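Twin-arginine translocation pathway signal protein (Burkholderia phytofirmans, PDB 2RJO) probably serves as a periplasmic sugar-binding protein, holding beta-D-galactopyranose in the cleft between its two lobes, consistent with export by the twin-arginine pathway. Local coordinates at residues L67-N72 with A89-I94; N72-A77 with S147-I152; W95-D100 with V111-Y116; L101-Y106 with D280-F285. All coordinates share one frame; numbering follows the deposited sequence.

Interaction 1: L67-N72 with A89-I94. With GAL (beta-D-galactopyranose), chain B.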
# COMPACT_ATOMS: atom_id res chain seq x y z
N LEU A 67 3.02 -17.59 -2.75
CA LEU A 67 3.48 -16.34 -2.16
C LEU A 67 2.73 -15.08 -2.58
O LEU A 67 2.48 -14.86 -3.77
CB LEU A 67 4.96 -16.18 -2.48
CG LEU A 67 5.63 -14.90 -1.97
CD1 LEU A 67 5.68 -14.95 -0.46
CD2 LEU A 67 7.02 -14.79 -2.55
N ASN A 68 2.38 -14.25 -1.60
CA ASN A 68 1.72 -12.97 -1.85
C ASN A 68 2.70 -11.95 -1.29
O ASN A 68 2.78 -11.77 -0.07
CB ASN A 68 0.38 -12.87 -1.12
CG ASN A 68 -0.33 -11.56 -1.40
OD1 ASN A 68 -0.05 -10.90 -2.40
ND2 ASN A 68 -1.28 -11.19 -0.53
N VAL A 69 3.44 -11.28 -2.17
CA VAL A 69 4.46 -10.33 -1.73
C VAL A 69 4.37 -8.88 -2.19
O VAL A 69 3.99 -8.58 -3.32
CB VAL A 69 5.87 -10.86 -2.13
CG1 VAL A 69 5.93 -11.06 -3.65
CG2 VAL A 69 6.96 -9.90 -1.68
N ASP A 70 4.73 -7.99 -1.27
CA ASP A 70 4.77 -6.55 -1.49
C ASP A 70 6.29 -6.29 -1.54
O ASP A 70 6.93 -6.12 -0.50
CB ASP A 70 4.16 -5.83 -0.28
CG ASP A 70 4.16 -4.30 -0.41
OD1 ASP A 70 5.03 -3.74 -1.10
OD2 ASP A 70 3.28 -3.66 0.20
N PRO A 71 6.90 -6.30 -2.74
CA PRO A 71 8.34 -6.07 -2.89
C PRO A 71 8.84 -4.80 -2.23
O PRO A 71 8.28 -3.72 -2.43
CB PRO A 71 8.52 -6.04 -4.41
CG PRO A 71 7.49 -7.00 -4.88
CD PRO A 71 6.29 -6.59 -4.05
N ASN A 72 9.90 -4.94 -1.44
CA ASN A 72 10.53 -3.83 -0.72
C ASN A 72 10.86 -2.70 -1.71
O ASN A 72 10.65 -1.53 -1.42
CB ASN A 72 11.81 -4.32 -0.03
CG ASN A 72 12.51 -3.23 0.74
OD1 ASN A 72 11.91 -2.58 1.61
ND2 ASN A 72 13.80 -3.03 0.45
N ALA A 89 6.72 -22.51 -7.96
CA ALA A 89 5.77 -21.94 -7.01
C ALA A 89 4.92 -20.88 -7.73
O ALA A 89 5.20 -20.55 -8.89
CB ALA A 89 6.52 -21.31 -5.85
N TYR A 90 3.91 -20.36 -7.05
CA TYR A 90 3.02 -19.34 -7.62
C TYR A 90 3.13 -18.07 -6.79
O TYR A 90 3.11 -18.12 -5.56
CB TYR A 90 1.59 -19.86 -7.62
CG TYR A 90 1.37 -20.97 -8.61
CD1 TYR A 90 0.83 -20.71 -9.86
CD2 TYR A 90 1.79 -22.28 -8.34
CE1 TYR A 90 0.72 -21.71 -10.83
CE2 TYR A 90 1.69 -23.29 -9.30
CZ TYR A 90 1.15 -22.99 -10.55
OH TYR A 90 1.06 -23.95 -11.53
N VAL A 91 3.23 -16.92 -7.46
CA VAL A 91 3.38 -15.66 -6.74
C VAL A 91 2.52 -14.52 -7.25
O VAL A 91 2.27 -14.39 -8.45
CB VAL A 91 4.85 -15.21 -6.79
CG1 VAL A 91 5.26 -14.94 -8.24
CG2 VAL A 91 5.06 -13.97 -5.93
N THR A 92 2.09 -13.68 -6.32
CA THR A 92 1.29 -12.50 -6.62
C THR A 92 2.06 -11.30 -6.08
O THR A 92 2.60 -11.35 -4.98
CB THR A 92 -0.10 -12.58 -5.93
OG1 THR A 92 -0.94 -13.48 -6.67
CG2 THR A 92 -0.77 -11.21 -5.88
N THR A 93 2.12 -10.24 -6.87
CA THR A 93 2.84 -9.03 -6.47
C THR A 93 1.88 -7.91 -6.09
O THR A 93 0.79 -7.80 -6.63
CB THR A 93 3.76 -8.53 -7.62
OG1 THR A 93 4.90 -9.38 -7.70
CG2 THR A 93 4.22 -7.12 -7.35
N ILE A 94 2.31 -7.08 -5.14
CA ILE A 94 1.50 -5.96 -4.68
C ILE A 94 2.32 -4.68 -4.70
O ILE A 94 3.42 -4.64 -4.15
CB ILE A 94 1.03 -6.17 -3.22
CG1 ILE A 94 0.41 -7.56 -3.04
CG2 ILE A 94 -0.00 -5.10 -2.86
CD1 ILE A 94 -0.89 -7.75 -3.78
C1 GAL B . 3.71 0.87 2.71
C2 GAL B . 2.62 1.94 2.48
C3 GAL B . 1.68 1.47 1.35
C4 GAL B . 2.50 1.25 0.08
C5 GAL B . 3.58 0.18 0.41
C6 GAL B . 4.42 -0.06 -0.83
O1 GAL B . 4.60 1.32 3.74
O2 GAL B . 1.87 2.13 3.68
O3 GAL B . 0.68 2.45 1.10
O4 GAL B . 3.14 2.47 -0.28
O5 GAL B . 4.46 0.65 1.48
O6 GAL B . 5.39 -1.04 -0.50
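Leu67 and Val91 lead a parallel pairing of two strands whose axes run 4.7 Å apart at an angle of 15°. Four backbone hydrogen bonds join them, from Leu67 N to Tyr90 O at one end to Ile94 N and Val69 O at the other. The first three are nearly straight; in the last, the N-H of Ile94 meets the oxygen of Val69 at only 135°, where the first strand is about to end. The tight part is the face of Leu67, Val69 and Val91. With CG1 between the backbone N and the carbonyl carbon (chi1 63°), Val91 sends CG2 anti to the N, 3.8 Å from Val69 CG1 and 4.0 Å from Leu67 CD2, so the aliphatic chains of the two strands pack together and against backbone carbonyls. On the reverse face Asn68 OD1 sits 3.4 Å from Ile94 CG1 and is buried without a polar partner, while its ND2 is held by the carbonyls of Leu256 and Gly257. The looser end lies past the strand, at the sugar cleft: Asp70 touches Ile94 lightly, and its OD1 accepts a hydrogen bond of 2.8 Å from O6 of the galactose, with OD2 bound by Tyr20. A carboxylate suits this place because its two oxygens can engage the sugar and Tyr20 separately. The face of Leu67, Val69 and Val91 packs against helix 74-87, completing a beta-alpha-beta unit; helix 253-268 lies against the other face, and strand 110-115 flanks strand 90-94.

Interaction 2: N72-A77 with S147-I152. With GAL (beta-D-galactopyranose), chain B.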
# COMPACT_ATOMS: atom_id res chain seq x y z
N ASN A 72 9.90 -4.94 -1.44
CA ASN A 72 10.53 -3.83 -0.72
C ASN A 72 10.86 -2.70 -1.71
O ASN A 72 10.65 -1.53 -1.42
CB ASN A 72 11.81 -4.32 -0.03
CG ASN A 72 12.51 -3.23 0.74
OD1 ASN A 72 11.91 -2.58 1.61
ND2 ASN A 72 13.80 -3.03 0.45
N ASP A 73 11.35 -3.08 -2.88
CA ASP A 73 11.68 -2.12 -3.94
C ASP A 73 11.21 -2.76 -5.25
O ASP A 73 11.04 -3.97 -5.32
CB ASP A 73 13.20 -1.86 -3.99
CG ASP A 73 13.57 -0.42 -3.60
OD1 ASP A 73 12.69 0.48 -3.74
OD2 ASP A 73 14.73 -0.18 -3.17
N SER A 74 11.01 -1.94 -6.27
CA SER A 74 10.55 -2.46 -7.55
C SER A 74 11.52 -3.43 -8.22
O SER A 74 11.10 -4.28 -9.01
CB SER A 74 10.24 -1.29 -8.49
OG SER A 74 9.36 -0.39 -7.84
N ALA A 75 12.80 -3.32 -7.91
CA ALA A 75 13.81 -4.20 -8.49
C ALA A 75 13.67 -5.62 -7.96
O ALA A 75 13.80 -6.59 -8.72
CB ALA A 75 15.21 -3.68 -8.18
N ASP A 76 13.40 -5.74 -6.65
CA ASP A 76 13.26 -7.04 -5.99
C ASP A 76 12.21 -7.94 -6.64
O ASP A 76 12.35 -9.15 -6.64
CB ASP A 76 12.88 -6.84 -4.53
CG ASP A 76 13.91 -6.06 -3.76
OD1 ASP A 76 15.10 -6.44 -3.82
OD2 ASP A 76 13.54 -5.07 -3.08
N ALA A 77 11.16 -7.33 -7.17
CA ALA A 77 10.07 -8.07 -7.80
C ALA A 77 10.51 -9.07 -8.86
O ALA A 77 10.05 -10.21 -8.87
CB ALA A 77 9.08 -7.11 -8.41
N SER A 147 12.11 4.99 -5.00
CA SER A 147 11.84 4.10 -6.13
C SER A 147 10.52 3.32 -6.15
O SER A 147 10.18 2.73 -7.18
CB SER A 147 13.01 3.12 -6.29
OG SER A 147 13.19 2.35 -5.11
N ASN A 148 9.79 3.29 -5.04
CA ASN A 148 8.50 2.57 -4.97
C ASN A 148 7.47 3.14 -5.95
O ASN A 148 7.30 4.36 -6.04
CB ASN A 148 7.93 2.62 -3.55
CG ASN A 148 8.54 1.58 -2.63
OD1 ASN A 148 9.67 1.13 -2.84
ND2 ASN A 148 7.80 1.20 -1.59
N VAL A 149 6.76 2.26 -6.65
CA VAL A 149 5.76 2.70 -7.61
C VAL A 149 4.65 3.55 -6.99
O VAL A 149 4.22 4.54 -7.58
CB VAL A 149 5.14 1.51 -8.35
CG1 VAL A 149 4.12 2.00 -9.37
CG2 VAL A 149 6.23 0.71 -9.05
N PRO A 150 4.15 3.18 -5.79
CA PRO A 150 3.09 4.03 -5.23
C PRO A 150 3.61 5.39 -4.77
O PRO A 150 2.90 6.39 -4.82
CB PRO A 150 2.51 3.17 -4.10
CG PRO A 150 3.67 2.31 -3.68
CD PRO A 150 4.31 1.95 -5.01
N ALA A 151 4.87 5.43 -4.33
CA ALA A 151 5.47 6.68 -3.88
C ALA A 151 5.58 7.65 -5.05
O ALA A 151 5.32 8.84 -4.92
CB ALA A 151 6.86 6.41 -3.30
N ILE A 152 5.96 7.11 -6.20
CA ILE A 152 6.13 7.87 -7.42
C ILE A 152 4.78 8.36 -7.96
O ILE A 152 4.63 9.52 -8.35
CB ILE A 152 6.84 7.01 -8.51
CG1 ILE A 152 8.27 6.71 -8.09
CG2 ILE A 152 6.81 7.70 -9.85
CD1 ILE A 152 8.98 5.72 -9.02
C1 GAL B . 3.71 0.87 2.71
C2 GAL B . 2.62 1.94 2.48
C3 GAL B . 1.68 1.47 1.35
C4 GAL B . 2.50 1.25 0.08
C5 GAL B . 3.58 0.18 0.41
C6 GAL B . 4.42 -0.06 -0.83
O1 GAL B . 4.60 1.32 3.74
O2 GAL B . 1.87 2.13 3.68
O3 GAL B . 0.68 2.45 1.10
O4 GAL B . 3.14 2.47 -0.28
O5 GAL B . 4.46 0.65 1.48
O6 GAL B . 5.39 -1.04 -0.50
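Ser74 OG reaches the backbone oxygen of Ser147 in a weak hydrogen bond of 3.3 Å, the polar link between two helix starts that face each other across the mouth of the sugar cleft. The hydroxyl stands beside its own backbone N (chi1 -52°), which turns it outward to the opposing segment. There it also meets Val149 CG2 at 3.5 Å, so a small residue with a polar tip can serve both a carbonyl and a methyl group. Alongside, the side chains of Asp73 and Asn148 cross at about a right angle, with carboxylate and amide planes 74° apart. The backbone N of Asp73 is weakly bonded to Asp76 OD2 within the same turn. Asn148 occupies the N-cap position of helix 149-163, but its side chain makes no capping bond; it lies between the 72-77 segment and the galactose. Two residues on, in the first turn, Pro150 CG comes within 3.4 Å of O4 of the sugar, and proline fits this part of a helix, where no backbone N-H is needed. Only 203 Å² is buried in all, a light surface contact. Such sparse bridging between helix N-termini of two lobes, with ligand beside it, is consistent with the closed, ligand-bound form of a periplasmic binding protein.

Interaction 3: W95-D100 with V111-Y116. With GAL (beta-D-galactopyranose), chain B.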
# COMPACT_ATOMS: atom_id res chain seq x y z
N TRP A 95 1.79 -3.63 -5.33
CA TRP A 95 2.45 -2.33 -5.37
C TRP A 95 3.72 -2.13 -6.20
O TRP A 95 3.70 -1.39 -7.18
CB TRP A 95 2.77 -1.86 -3.94
CG TRP A 95 1.58 -1.47 -3.07
CD1 TRP A 95 1.29 -1.95 -1.83
CD2 TRP A 95 0.55 -0.53 -3.39
NE1 TRP A 95 0.13 -1.37 -1.36
CE2 TRP A 95 -0.34 -0.49 -2.29
CE3 TRP A 95 0.28 0.29 -4.50
CZ2 TRP A 95 -1.47 0.33 -2.27
CZ3 TRP A 95 -0.85 1.11 -4.47
CH2 TRP A 95 -1.71 1.12 -3.37
N ASN A 96 4.82 -2.76 -5.80
CA ASN A 96 6.10 -2.56 -6.48
C ASN A 96 6.59 -3.60 -7.49
O ASN A 96 6.62 -4.80 -7.21
CB ASN A 96 7.21 -2.37 -5.43
CG ASN A 96 6.89 -1.27 -4.42
OD1 ASN A 96 6.68 -0.12 -4.78
ND2 ASN A 96 6.86 -1.64 -3.15
N LYS A 97 7.00 -3.11 -8.65
CA LYS A 97 7.53 -3.95 -9.71
C LYS A 97 8.01 -3.07 -10.86
O LYS A 97 7.55 -1.93 -11.01
CB LYS A 97 6.47 -4.92 -10.25
CG LYS A 97 5.51 -4.30 -11.25
CD LYS A 97 4.67 -5.36 -11.95
CE LYS A 97 3.80 -4.75 -13.05
NZ LYS A 97 4.58 -4.21 -14.21
N PRO A 98 8.94 -3.58 -11.68
CA PRO A 98 9.44 -2.79 -12.82
C PRO A 98 8.31 -2.67 -13.84
O PRO A 98 7.43 -3.52 -13.90
CB PRO A 98 10.59 -3.64 -13.35
CG PRO A 98 11.02 -4.46 -12.15
CD PRO A 98 9.70 -4.83 -11.53
N LYS A 99 8.34 -1.62 -14.65
CA LYS A 99 7.30 -1.46 -15.65
C LYS A 99 7.27 -2.65 -16.62
O LYS A 99 6.20 -3.14 -16.97
CB LYS A 99 7.53 -0.17 -16.43
CG LYS A 99 6.44 0.15 -17.45
CD LYS A 99 6.92 1.24 -18.42
CE LYS A 99 5.86 1.54 -19.47
NZ LYS A 99 5.44 0.30 -20.20
N ASP A 100 8.45 -3.12 -17.02
CA ASP A 100 8.55 -4.24 -17.98
C ASP A 100 8.17 -5.61 -17.46
O ASP A 100 7.90 -6.51 -18.25
CB ASP A 100 9.96 -4.34 -18.55
CG ASP A 100 10.44 -3.05 -19.18
OD1 ASP A 100 9.59 -2.20 -19.53
OD2 ASP A 100 11.68 -2.90 -19.33
N VAL A 111 1.13 -15.30 -11.07
CA VAL A 111 -0.32 -15.16 -11.14
C VAL A 111 -0.85 -13.76 -11.40
O VAL A 111 -1.66 -13.56 -12.31
CB VAL A 111 -0.96 -15.68 -9.85
CG1 VAL A 111 -2.48 -15.57 -9.96
CG2 VAL A 111 -0.54 -17.12 -9.62
N ALA A 112 -0.42 -12.78 -10.62
CA ALA A 112 -0.92 -11.44 -10.84
C ALA A 112 -0.21 -10.35 -10.05
O ALA A 112 0.49 -10.61 -9.08
CB ALA A 112 -2.42 -11.39 -10.55
N HIS A 113 -0.40 -9.12 -10.51
CA HIS A 113 0.14 -7.93 -9.87
C HIS A 113 -1.08 -7.10 -9.51
O HIS A 113 -1.97 -6.89 -10.35
CB HIS A 113 1.04 -7.15 -10.83
CG HIS A 113 1.55 -5.87 -10.25
ND1 HIS A 113 2.37 -5.83 -9.14
CD2 HIS A 113 1.33 -4.58 -10.59
CE1 HIS A 113 2.63 -4.57 -8.83
NE2 HIS A 113 2.01 -3.79 -9.69
N LEU A 114 -1.16 -6.66 -8.26
CA LEU A 114 -2.29 -5.85 -7.83
C LEU A 114 -1.80 -4.47 -7.44
O LEU A 114 -0.72 -4.32 -6.88
CB LEU A 114 -2.98 -6.49 -6.63
CG LEU A 114 -3.49 -7.92 -6.79
CD1 LEU A 114 -4.20 -8.31 -5.52
CD2 LEU A 114 -4.42 -8.04 -8.00
N SER A 115 -2.60 -3.45 -7.72
CA SER A 115 -2.20 -2.10 -7.38
C SER A 115 -3.39 -1.17 -7.45
O SER A 115 -4.50 -1.59 -7.74
CB SER A 115 -1.10 -1.63 -8.34
OG SER A 115 -0.55 -0.39 -7.91
N TYR A 116 -3.14 0.10 -7.17
CA TYR A 116 -4.18 1.11 -7.22
C TYR A 116 -3.56 2.29 -7.95
O TYR A 116 -2.34 2.42 -8.01
CB TYR A 116 -4.59 1.54 -5.82
CG TYR A 116 -5.26 0.46 -5.02
CD1 TYR A 116 -6.62 0.50 -4.77
CD2 TYR A 116 -4.53 -0.59 -4.47
CE1 TYR A 116 -7.24 -0.47 -3.99
CE2 TYR A 116 -5.13 -1.56 -3.68
CZ TYR A 116 -6.49 -1.50 -3.45
OH TYR A 116 -7.11 -2.44 -2.66
C1 GAL B . 3.71 0.87 2.71
C2 GAL B . 2.62 1.94 2.48
C3 GAL B . 1.68 1.47 1.35
C4 GAL B . 2.50 1.25 0.08
C5 GAL B . 3.58 0.18 0.41
C6 GAL B . 4.42 -0.06 -0.83
O1 GAL B . 4.60 1.32 3.74
O2 GAL B . 1.87 2.13 3.68
O3 GAL B . 0.68 2.45 1.10
O4 GAL B . 3.14 2.47 -0.28
O5 GAL B . 4.46 0.65 1.48
O6 GAL B . 5.39 -1.04 -0.50
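This is a buried contact of mixed character, in which the loop leaving strand 90-94 folds back along the neighbouring strand 110-115 and carries two sugar-binding residues, Trp95 and Asn96, to the cleft. A single backbone hydrogen bond, Trp95 N to Leu114 O at 3.0 Å and nearly straight, extends the sheet pairing one residue into the loop. Beyond it the contact is made by rings. The six-membered ring of Trp95 meets Tyr116 obliquely, with centroids 5.4 Å apart and planes at 34°, and CH2 of the indole touches Tyr116 CD2 at 3.5 Å. Ser115 OG lies 3.6 Å from Trp95 CE3, a small group that leaves room for the wide indole. Tyr19 bonds the indole NE1, Trp251 meets the ring edge-to-face and Arg154 makes a cation-pi contact, so the ring is held from several directions. Further along, Lys97 lays its aliphatic chain across His113: CD stands 3.5 Å from the imidazole centroid, only 7° off the ring normal, a CH-pi contact. The chain stays extended to CE and then bends at its last torsion (67°), which lets NZ turn back to Pro98 O at 2.9 Å; Leu101 O and Tyr323 OH also bond it. Asn96 ND2 gives a weak hydrogen bond of 3.1 Å to the sugar O6 and a further bond to Pro71 O. The chemistry is consistent with an aromatic platform for the sugar, as in many sugar-binding proteins: galactose C4 lies over the indole face toward its rim, while Ser115 and Tyr116 pack obliquely against the six-membered ring.

Interaction 4: L101-Y106 with D280-F285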
# COMPACT_ATOMS: atom_id res chain seq x y z
N LEU A 101 8.16 -5.79 -16.14
CA LEU A 101 7.81 -7.08 -15.57
C LEU A 101 6.30 -7.32 -15.61
O LEU A 101 5.55 -6.67 -14.87
CB LEU A 101 8.29 -7.16 -14.13
CG LEU A 101 8.19 -8.55 -13.49
CD1 LEU A 101 9.13 -9.49 -14.22
CD2 LEU A 101 8.56 -8.47 -12.01
N HIS A 102 5.87 -8.25 -16.46
CA HIS A 102 4.44 -8.57 -16.60
C HIS A 102 4.17 -10.04 -16.28
O HIS A 102 4.93 -10.93 -16.68
CB HIS A 102 3.95 -8.29 -18.02
CG HIS A 102 4.18 -6.89 -18.48
ND1 HIS A 102 3.53 -5.81 -17.92
CD2 HIS A 102 4.99 -6.38 -19.43
CE1 HIS A 102 3.93 -4.70 -18.51
NE2 HIS A 102 4.83 -5.02 -19.43
N PRO A 103 3.08 -10.31 -15.55
CA PRO A 103 2.76 -11.71 -15.21
C PRO A 103 2.58 -12.61 -16.44
O PRO A 103 2.95 -13.78 -16.40
CB PRO A 103 1.49 -11.59 -14.37
CG PRO A 103 0.94 -10.24 -14.71
CD PRO A 103 2.17 -9.39 -14.86
N TRP A 104 2.01 -12.07 -17.51
CA TRP A 104 1.79 -12.87 -18.72
C TRP A 104 3.08 -13.33 -19.40
O TRP A 104 3.05 -14.17 -20.30
CB TRP A 104 0.89 -12.12 -19.70
CG TRP A 104 1.26 -10.69 -19.94
CD1 TRP A 104 2.27 -10.23 -20.74
CD2 TRP A 104 0.62 -9.53 -19.40
NE1 TRP A 104 2.29 -8.85 -20.72
CE2 TRP A 104 1.29 -8.40 -19.90
CE3 TRP A 104 -0.46 -9.34 -18.52
CZ2 TRP A 104 0.90 -7.10 -19.57
CZ3 TRP A 104 -0.84 -8.05 -18.19
CH2 TRP A 104 -0.15 -6.95 -18.71
N ASP A 105 4.21 -12.77 -18.97
CA ASP A 105 5.50 -13.18 -19.52
C ASP A 105 6.04 -14.34 -18.66
O ASP A 105 7.08 -14.93 -18.98
CB ASP A 105 6.51 -12.03 -19.53
CG ASP A 105 6.18 -10.96 -20.58
OD1 ASP A 105 5.72 -11.31 -21.68
OD2 ASP A 105 6.39 -9.76 -20.30
N TYR A 106 5.34 -14.66 -17.57
CA TYR A 106 5.76 -15.77 -16.71
C TYR A 106 4.59 -16.70 -16.40
O TYR A 106 4.38 -17.06 -15.23
CB TYR A 106 6.35 -15.26 -15.38
CG TYR A 106 7.68 -14.54 -15.48
CD1 TYR A 106 7.74 -13.19 -15.83
CD2 TYR A 106 8.87 -15.19 -15.17
CE1 TYR A 106 8.95 -12.51 -15.87
CE2 TYR A 106 10.10 -14.51 -15.21
CZ TYR A 106 10.13 -13.17 -15.56
OH TYR A 106 11.32 -12.46 -15.56
N ASP A 280 -6.53 -7.01 -17.53
CA ASP A 280 -6.92 -6.32 -16.30
C ASP A 280 -7.18 -7.25 -15.12
O ASP A 280 -7.49 -6.78 -14.02
CB ASP A 280 -8.15 -5.42 -16.53
CG ASP A 280 -9.29 -6.14 -17.21
OD1 ASP A 280 -10.43 -6.03 -16.72
OD2 ASP A 280 -9.04 -6.80 -18.24
N ARG A 281 -7.05 -8.55 -15.34
CA ARG A 281 -7.21 -9.53 -14.27
C ARG A 281 -5.85 -10.11 -13.93
O ARG A 281 -5.70 -10.87 -12.97
CB ARG A 281 -8.19 -10.63 -14.69
CG ARG A 281 -9.60 -10.09 -14.79
CD ARG A 281 -10.62 -11.17 -14.96
NE ARG A 281 -11.96 -10.63 -14.74
CZ ARG A 281 -13.06 -11.38 -14.70
NH1 ARG A 281 -12.98 -12.69 -14.88
NH2 ARG A 281 -14.23 -10.82 -14.43
N ARG A 282 -4.85 -9.72 -14.72
CA ARG A 282 -3.46 -10.14 -14.54
C ARG A 282 -2.69 -9.01 -13.87
O ARG A 282 -1.89 -9.25 -12.97
CB ARG A 282 -2.85 -10.48 -15.90
CG ARG A 282 -3.00 -11.94 -16.28
CD ARG A 282 -2.03 -12.78 -15.44
NE ARG A 282 -1.90 -14.12 -15.96
CZ ARG A 282 -0.79 -14.86 -15.90
NH1 ARG A 282 0.31 -14.38 -15.36
NH2 ARG A 282 -0.81 -16.09 -16.38
N GLU A 283 -2.93 -7.78 -14.33
CA GLU A 283 -2.32 -6.57 -13.77
C GLU A 283 -3.52 -5.66 -13.54
O GLU A 283 -4.04 -5.07 -14.49
CB GLU A 283 -1.36 -5.92 -14.75
CG GLU A 283 -0.04 -6.65 -14.89
CD GLU A 283 1.01 -5.82 -15.62
OE1 GLU A 283 0.66 -4.73 -16.12
OE2 GLU A 283 2.17 -6.27 -15.71
N SER A 284 -3.95 -5.55 -12.29
CA SER A 284 -5.13 -4.76 -11.97
C SER A 284 -4.96 -3.55 -11.07
O SER A 284 -4.12 -3.53 -10.17
CB SER A 284 -6.17 -5.68 -11.31
OG SER A 284 -6.15 -6.99 -11.87
N PHE A 285 -5.75 -2.52 -11.35
CA PHE A 285 -5.79 -1.34 -10.49
C PHE A 285 -7.08 -1.70 -9.77
O PHE A 285 -8.05 -2.05 -10.43
CB PHE A 285 -6.01 -0.05 -11.29
CG PHE A 285 -4.77 0.76 -11.49
CD1 PHE A 285 -4.77 1.86 -12.34
CD2 PHE A 285 -3.58 0.42 -10.83
CE1 PHE A 285 -3.61 2.61 -12.54
CE2 PHE A 285 -2.42 1.16 -11.02
CZ PHE A 285 -2.44 2.26 -11.87
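His102 and Glu283 supply the hydrogen bond of this contact: ND1 gives its N-H to OE2 over 2.6 Å, at 159°. The carboxylate oxygen lies close to the imidazole plane, but the nitrogen approaches on the syn side, 30° out of the carboxylate plane. The other oxygen, OE1, is taken by Tyr323 OH, so the two bonds together fix the rotation of the carboxylate; Lys97 adds a long, weak ion pair that would probably favour the negative charge. Glutamate has the length for this, its chain extended beyond CG. The contact ties the loop linking strands 90-94 and 110-115, here a short 3-10 turn at 103-105, to the start of strand 283-291, which pairs parallel with strand 110-115 in the sheet of this lobe. Apolar and ring contacts fill the space around the polar pair. Pro103, compact and rigid at the head of the turn, sets CD 3.5 Å from Glu283 CG. Trp104 crosses the glutamate at about a right angle, its CH2 3.5 Å from Glu283 CD, and presents its edge to Arg282 CB at 3.7 Å. The guanidinium, carried back by a bend at chi2 (-74°), places NH1 2.9 Å from Pro103 O, with Trp104 CA over one of its faces.

Overall arrangement
Interactions 1, 3 and 4 lie along neighbouring strands of one sheet, interaction 4 joining a loop to strand 283-291; centres are 9 Å apart between 1 and 3 and 7 Å between 3 and 4. Backbone bonds stitch them together: Thr93 N lies 2.8 Å from Ala112 O, and His113 N 2.9 Å from Arg282 O. Interaction 2 stands at the cleft, about 9 Å from interaction 3 between centres. Asn96 probably links three contacts, its ND2 2.6 Å from Pro71 O and its OD1 in a weak bond 3.0 Å from Val149 N. Interactions 1, 2 and 3 meet the galactose around O6, C6 and O4, whereas interaction 4 ties down the far end of the loop carrying Trp95 and Asn96.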